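Nisin biosynthesis protein NisC (Lactococcus lactis subsp. lactis, PDB 2G0D) is the nisin cyclase, a zinc-containing enzyme with an alpha-toroid fold that forms the thioether rings of the lantibiotic nisin. Local coordinates at residues K10-A13 with Q14-R18; N151-Q154 with Y155-L158; G255-A258 with D259-K262. One frame throughout, in Å; residues are numbered along the deposited sequence.

Interaction 1 of 3, residues K10-A13 with Q14-R18; sequences KIIA and QWDER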
# COMPACT_ATOMS: atom_id res chain seq x y z
N LYS A 10 -20.73 -14.05 7.92
CA LYS A 10 -19.94 -14.63 8.98
C LYS A 10 -18.93 -13.63 9.53
O LYS A 10 -18.73 -13.57 10.75
CB LYS A 10 -19.31 -15.99 8.58
CG LYS A 10 -17.86 -15.99 8.14
CD LYS A 10 -17.34 -17.44 7.87
CE LYS A 10 -16.58 -18.03 9.08
NZ LYS A 10 -16.01 -19.40 8.81
N ILE A 11 -18.33 -12.81 8.64
CA ILE A 11 -17.38 -11.78 9.06
C ILE A 11 -18.08 -10.77 9.94
O ILE A 11 -17.53 -10.34 10.97
CB ILE A 11 -16.68 -11.06 7.86
CG1 ILE A 11 -15.81 -12.03 7.05
CG2 ILE A 11 -15.82 -9.88 8.35
CD1 ILE A 11 -15.49 -11.52 5.63
N ILE A 12 -19.29 -10.38 9.56
CA ILE A 12 -20.06 -9.44 10.38
C ILE A 12 -20.33 -10.03 11.78
O ILE A 12 -20.16 -9.33 12.78
CB ILE A 12 -21.38 -9.01 9.71
CG1 ILE A 12 -21.11 -8.22 8.42
CG2 ILE A 12 -22.21 -8.14 10.69
CD1 ILE A 12 -22.31 -8.15 7.48
N ALA A 13 -20.73 -11.31 11.84
CA ALA A 13 -20.95 -12.02 13.11
C ALA A 13 -19.70 -12.06 14.01
O ALA A 13 -19.79 -11.93 15.23
CB ALA A 13 -21.45 -13.46 12.85
N GLN A 14 -18.53 -12.23 13.41
CA GLN A 14 -17.28 -12.22 14.14
C GLN A 14 -17.03 -10.83 14.76
O GLN A 14 -16.65 -10.71 15.94
CB GLN A 14 -16.11 -12.63 13.23
CG GLN A 14 -16.21 -14.09 12.77
CD GLN A 14 -15.03 -14.55 11.91
OE1 GLN A 14 -13.88 -14.51 12.35
NE2 GLN A 14 -15.33 -14.99 10.69
N TRP A 15 -17.30 -9.79 13.98
CA TRP A 15 -17.06 -8.45 14.46
C TRP A 15 -18.15 -7.89 15.36
O TRP A 15 -17.87 -7.05 16.19
CB TRP A 15 -16.70 -7.50 13.30
CG TRP A 15 -15.29 -7.75 12.87
CD1 TRP A 15 -14.88 -8.49 11.80
CD2 TRP A 15 -14.11 -7.30 13.54
NE1 TRP A 15 -13.51 -8.51 11.75
CE2 TRP A 15 -13.01 -7.79 12.81
CE3 TRP A 15 -13.88 -6.53 14.70
CZ2 TRP A 15 -11.68 -7.53 13.19
CZ3 TRP A 15 -12.55 -6.27 15.07
CH2 TRP A 15 -11.47 -6.76 14.31
N ASP A 16 -19.38 -8.36 15.19
CA ASP A 16 -20.44 -8.03 16.15
C ASP A 16 -20.11 -8.57 17.56
O ASP A 16 -20.34 -7.88 18.55
CB ASP A 16 -21.80 -8.54 15.66
CG ASP A 16 -22.38 -7.68 14.55
OD1 ASP A 16 -21.74 -6.68 14.18
OD2 ASP A 16 -23.47 -8.00 14.04
N GLU A 17 -19.55 -9.78 17.62
CA GLU A 17 -19.14 -10.40 18.87
C GLU A 17 -17.93 -9.68 19.50
O GLU A 17 -17.95 -9.36 20.70
CB GLU A 17 -18.85 -11.89 18.65
CG GLU A 17 -18.58 -12.70 19.93
CD GLU A 17 -19.64 -12.52 21.02
OE1 GLU A 17 -20.79 -12.14 20.73
OE2 GLU A 17 -19.31 -12.77 22.20
N ARG A 18 -16.91 -9.41 18.68
CA ARG A 18 -15.70 -8.73 19.13
C ARG A 18 -15.96 -7.33 19.70
O ARG A 18 -15.34 -6.96 20.69
CB ARG A 18 -14.66 -8.65 18.01
CG ARG A 18 -13.79 -9.90 17.88
CD ARG A 18 -12.70 -9.75 16.81
NE ARG A 18 -11.55 -8.97 17.28
CZ ARG A 18 -10.33 -9.00 16.73
NH1 ARG A 18 -10.07 -9.79 15.69
NH2 ARG A 18 -9.36 -8.25 17.24
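Ile11 and Trp15, one turn apart on helix 3-20, meet where CG2 of Ile11 comes within 3.8 Å of Trp15 CD1, the pyrrole corner of the indole. The two side chains cross at a slant. Ile11 keeps CG2 anti to its backbone N and CG1 beside that N (chi1 -64°), which leaves the CG2 methyl on the side of the indole. At the edge of the same ring, near its plane, Ile11 O approaches Trp15 CD1 to 3.3 Å, while the carbonyl also accepts the backbone N-H of Trp15.

On the next flank Ile12 and Asp16 run side by side: CG2 of Ile12 lies 3.6 Å from Asp16 OD2, a methyl against a carboxylate. Their backbones are joined by a 2.7 Å bond from Asp16 N to Ile12 O. Further round, the Gln14 chain extends back beside Lys10, whose CE is 3.7 Å from Gln14 NE2; here the aliphatic part of the lysine does the touching. Bonds from Gln14 N to Lys10 O (3.0 Å) and from Glu17 N to Ala13 O (3.2 Å) complete four consecutive i to i+4 links of a regular alpha-helix. This helix lies on the outside of the alpha-toroid, with Ile11, Ile12 and Trp15 on its inward side.

Ile11 packs on Met43 of helix 37-45 and on Ile376 and Ile380 of helix 376-387, while Ile12 reaches Tyr56 and Tyr63 of helix 53-74. Thr370 hydrogen-bonds Trp15 NE1 and so helps fix the indole; the flat guanidinium of Arg18 has Trp15 CH2 over its centre, 3.5 Å above its plane. Asp16 is held by a salt bridge to Lys59 and a hydrogen bond to Tyr63 OH.

Interaction 2 of 3, residues N151-Q154 with Y155-L158; sequences NDEQ and YDDL
Gln154 lies flat over Tyr155: its CG stands 3.7 Å from the centroid of the phenol ring, only 13° off the ring normal, a CH-pi contact over the face. Beyond CG the chain runs on above the ring, and the carboxamide is stacked on it with the two planes 6° apart. A chi1 of 67° places Gln154 CG between its own backbone N and carbonyl carbon, from where the extended chain follows the tyrosine in the same direction. The tyrosine also packs against Asn110, Arg111 and Glu114 of helix 100-122.

Direct hydrogen bonds shape the turn leading into helix 156-168. Asp152 OD1 accepts the backbone N-H of Gln154, an Asx turn, and OD2 of the same carboxylate takes Gln154 NE2 at 2.6 Å, the acceptor lying in the amide plane. Both donors approach from out of the carboxylate plane. Backbone bonds then follow from Tyr155 N to Asp152 O (3.3 Å) and from Asp156 N to Glu153 O (3.1 Å), with Tyr155 at the N-cap position.

Four waters add further polar links. One molecule donates to Asp152 O and to Asp156 OD1, the latter at 2.7 Å; Asp156 OD1 is also hydrogen-bonded to Tyr223 OH. Two others carry the backbone onward, joining Glu153 O to Asp157 N and Gln154 O to Leu158 N in place of direct helical bonds. A fourth donates to Asp156 OD2 and, weakly, to Glu153 OE1, two acidic groups 5.0 Å apart.

Gripped through its NE2 by Asp152, the amide is held against rotation and kept parallel to the phenol, while the acidic side chains gathered at the helix start would probably interact favourably with its dipole.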
# COMPACT_ATOMS: atom_id res chain seq x y z
N ASN A 151 -8.42 17.50 -1.18
CA ASN A 151 -8.17 18.66 -2.06
C ASN A 151 -8.08 20.00 -1.32
O ASN A 151 -7.69 21.00 -1.90
CB ASN A 151 -9.18 18.71 -3.21
CG ASN A 151 -9.14 17.46 -4.09
OD1 ASN A 151 -10.17 16.82 -4.30
ND2 ASN A 151 -7.96 17.09 -4.58
N ASP A 152 -8.44 20.02 -0.05
CA ASP A 152 -8.33 21.23 0.78
C ASP A 152 -6.90 21.77 0.79
O ASP A 152 -5.98 21.07 1.23
CB ASP A 152 -8.77 20.88 2.20
CG ASP A 152 -8.95 22.10 3.09
OD1 ASP A 152 -8.50 23.21 2.73
OD2 ASP A 152 -9.54 21.92 4.17
N GLU A 153 -6.71 23.01 0.32
CA GLU A 153 -5.37 23.61 0.20
C GLU A 153 -4.63 23.87 1.53
O GLU A 153 -3.41 24.12 1.53
CB GLU A 153 -5.36 24.86 -0.72
CG GLU A 153 -5.58 26.20 -0.04
CD GLU A 153 -5.42 27.39 -1.01
OE1 GLU A 153 -4.59 28.30 -0.75
OE2 GLU A 153 -6.14 27.42 -2.03
N GLN A 154 -5.34 23.78 2.65
CA GLN A 154 -4.71 23.94 3.96
C GLN A 154 -3.66 22.84 4.24
O GLN A 154 -2.79 23.01 5.10
CB GLN A 154 -5.76 24.00 5.08
CG GLN A 154 -6.54 22.70 5.30
CD GLN A 154 -7.31 22.69 6.62
OE1 GLN A 154 -6.73 22.90 7.69
NE2 GLN A 154 -8.61 22.44 6.56
N TYR A 155 -3.71 21.73 3.49
CA TYR A 155 -2.77 20.62 3.68
C TYR A 155 -1.58 20.65 2.70
O TYR A 155 -0.75 19.73 2.68
CB TYR A 155 -3.50 19.30 3.69
CG TYR A 155 -4.52 19.22 4.81
CD1 TYR A 155 -4.12 19.31 6.17
CD2 TYR A 155 -5.89 19.09 4.54
CE1 TYR A 155 -5.05 19.25 7.20
CE2 TYR A 155 -6.82 19.04 5.57
CZ TYR A 155 -6.39 19.12 6.90
OH TYR A 155 -7.31 19.05 7.92
N ASP A 156 -1.50 21.74 1.93
CA ASP A 156 -0.47 21.92 0.93
C ASP A 156 0.89 21.96 1.58
O ASP A 156 1.84 21.31 1.10
CB ASP A 156 -0.74 23.19 0.10
CG ASP A 156 -1.85 22.98 -0.95
OD1 ASP A 156 -2.38 21.85 -1.10
OD2 ASP A 156 -2.21 23.96 -1.63
N ASP A 157 0.98 22.68 2.68
CA ASP A 157 2.24 22.82 3.39
C ASP A 157 2.73 21.47 3.93
O ASP A 157 3.88 21.13 3.71
CB ASP A 157 2.17 23.90 4.49
CG ASP A 157 2.09 25.30 3.92
OD1 ASP A 157 2.76 25.57 2.90
OD2 ASP A 157 1.37 26.15 4.48
N LEU A 158 1.84 20.74 4.60
CA LEU A 158 2.11 19.39 5.09
C LEU A 158 2.59 18.45 3.96
O LEU A 158 3.57 17.70 4.13
CB LEU A 158 0.84 18.82 5.76
CG LEU A 158 0.76 17.34 6.16
CD1 LEU A 158 1.86 16.96 7.19
CD2 LEU A 158 -0.61 16.95 6.69
O HOH W 1 -3.74 20.02 0.32
O HOH W 2 -0.86 24.78 3.35
O HOH W 3 -1.60 26.69 -0.35
O HOH W 4 -0.30 22.03 6.06

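Interaction 3 of 3, residues G255-A258 with D259-K262; sequences GLVA and DELK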
# COMPACT_ATOMS: atom_id res chain seq x y z
N GLY A 255 16.72 -6.57 -0.86
CA GLY A 255 17.63 -5.60 -0.26
C GLY A 255 18.98 -5.58 -0.97
O GLY A 255 19.41 -6.61 -1.49
N LEU A 256 19.61 -4.40 -0.98
CA LEU A 256 20.95 -4.21 -1.56
C LEU A 256 21.90 -3.74 -0.48
O LEU A 256 21.59 -2.81 0.26
CB LEU A 256 20.94 -3.19 -2.71
CG LEU A 256 20.09 -3.50 -3.94
CD1 LEU A 256 20.10 -2.34 -4.90
CD2 LEU A 256 20.49 -4.79 -4.66
N VAL A 257 23.05 -4.38 -0.39
CA VAL A 257 24.00 -4.16 0.71
C VAL A 257 25.06 -3.15 0.29
O VAL A 257 25.34 -3.00 -0.91
CB VAL A 257 24.60 -5.50 1.19
CG1 VAL A 257 25.70 -5.29 2.20
CG2 VAL A 257 23.50 -6.41 1.78
N ALA A 258 25.63 -2.45 1.28
CA ALA A 258 26.54 -1.32 1.07
C ALA A 258 27.56 -1.54 -0.04
O ALA A 258 27.73 -0.69 -0.91
CB ALA A 258 27.24 -0.94 2.38
N ASP A 259 28.23 -2.69 0.01
CA ASP A 259 29.28 -3.02 -0.97
C ASP A 259 28.74 -3.16 -2.40
O ASP A 259 29.36 -2.65 -3.35
CB ASP A 259 30.09 -4.26 -0.54
CG ASP A 259 29.22 -5.51 -0.32
OD1 ASP A 259 27.99 -5.39 -0.18
OD2 ASP A 259 29.80 -6.63 -0.27
N GLU A 260 27.60 -3.83 -2.54
CA GLU A 260 26.92 -3.96 -3.83
C GLU A 260 26.58 -2.59 -4.41
O GLU A 260 26.77 -2.36 -5.62
CB GLU A 260 25.66 -4.81 -3.69
CG GLU A 260 25.91 -6.22 -3.16
CD GLU A 260 24.66 -7.06 -3.12
OE1 GLU A 260 23.70 -6.66 -2.43
OE2 GLU A 260 24.64 -8.13 -3.78
N LEU A 261 26.08 -1.70 -3.56
CA LEU A 261 25.79 -0.32 -3.93
C LEU A 261 27.07 0.42 -4.36
O LEU A 261 27.07 1.12 -5.38
CB LEU A 261 25.09 0.42 -2.78
CG LEU A 261 23.68 -0.07 -2.40
CD1 LEU A 261 23.23 0.45 -1.05
CD2 LEU A 261 22.71 0.35 -3.47
N LYS A 262 28.15 0.25 -3.59
CA LYS A 262 29.44 0.85 -3.92
C LYS A 262 29.98 0.31 -5.24
O LYS A 262 30.46 1.07 -6.07
CB LYS A 262 30.46 0.62 -2.80
CG LYS A 262 30.18 1.41 -1.52
CD LYS A 262 31.34 1.29 -0.50
CE LYS A 262 32.55 2.13 -0.90
NZ LYS A 262 33.63 2.13 0.13
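Glu260 reaches back over the first turn of helix 258-263 to accept the backbone N-H of Val257 on OE1, at 3.1 Å and nearly straight (172°). This is the N3-to-N-cap half of a capping box, valine having no side-chain acceptor to return it. The anti lone pair of OE1 is used, the one turned away from OE2. That second oxygen is taken up elsewhere, by a salt bridge to Lys253 and by the backbone N-H groups of Ile267 and Arg268, so the carboxylate ties the helix start to neighbouring loops.

Backbone bonds from Leu261 N to Val257 O (3.0 Å) and from Lys262 N to Ala258 O (2.9 Å) open the helix. Asp259 turns its carboxylate back along the chain, chi1 57°, and OD1 accepts Glu260 N from above the carboxylate plane while lying 3.3 Å from Val257 CG1. The helix follows strand 255-256 after the single residue Val257; Leu256 pairs with Leu200 in the small two-stranded antiparallel sheet.

Beyond the polar contacts, Leu256 and Leu261 cross at about a right angle, CD1 of Leu256 being 4.0 Å from Leu261 CD2. Phe242 of helix 226-242 touches both leucines, and Tyr180 packs on Val257 and Leu261.

Overall arrangement
All three interactions are local, each within a continuous run of chain, and none touches another: the nearest atoms of any two are about 27 Å or more apart. No helix or strand is shared among them. Interactions 1 and 3 lie on opposite sides of the chain's centre, their centres about 47 Å apart. Residues 10-18 sit within one long helix, partly buried, and couple regular backbone bonds with apolar packing against neighbouring helices. The other two mark helix starts. Residues 151-158, a surface contact, rely on a stacked amide, an Asx turn and bridging waters, whereas residues 255-262, again partly buried, use a glutamate and crossed leucines where a short strand gives way to a helix.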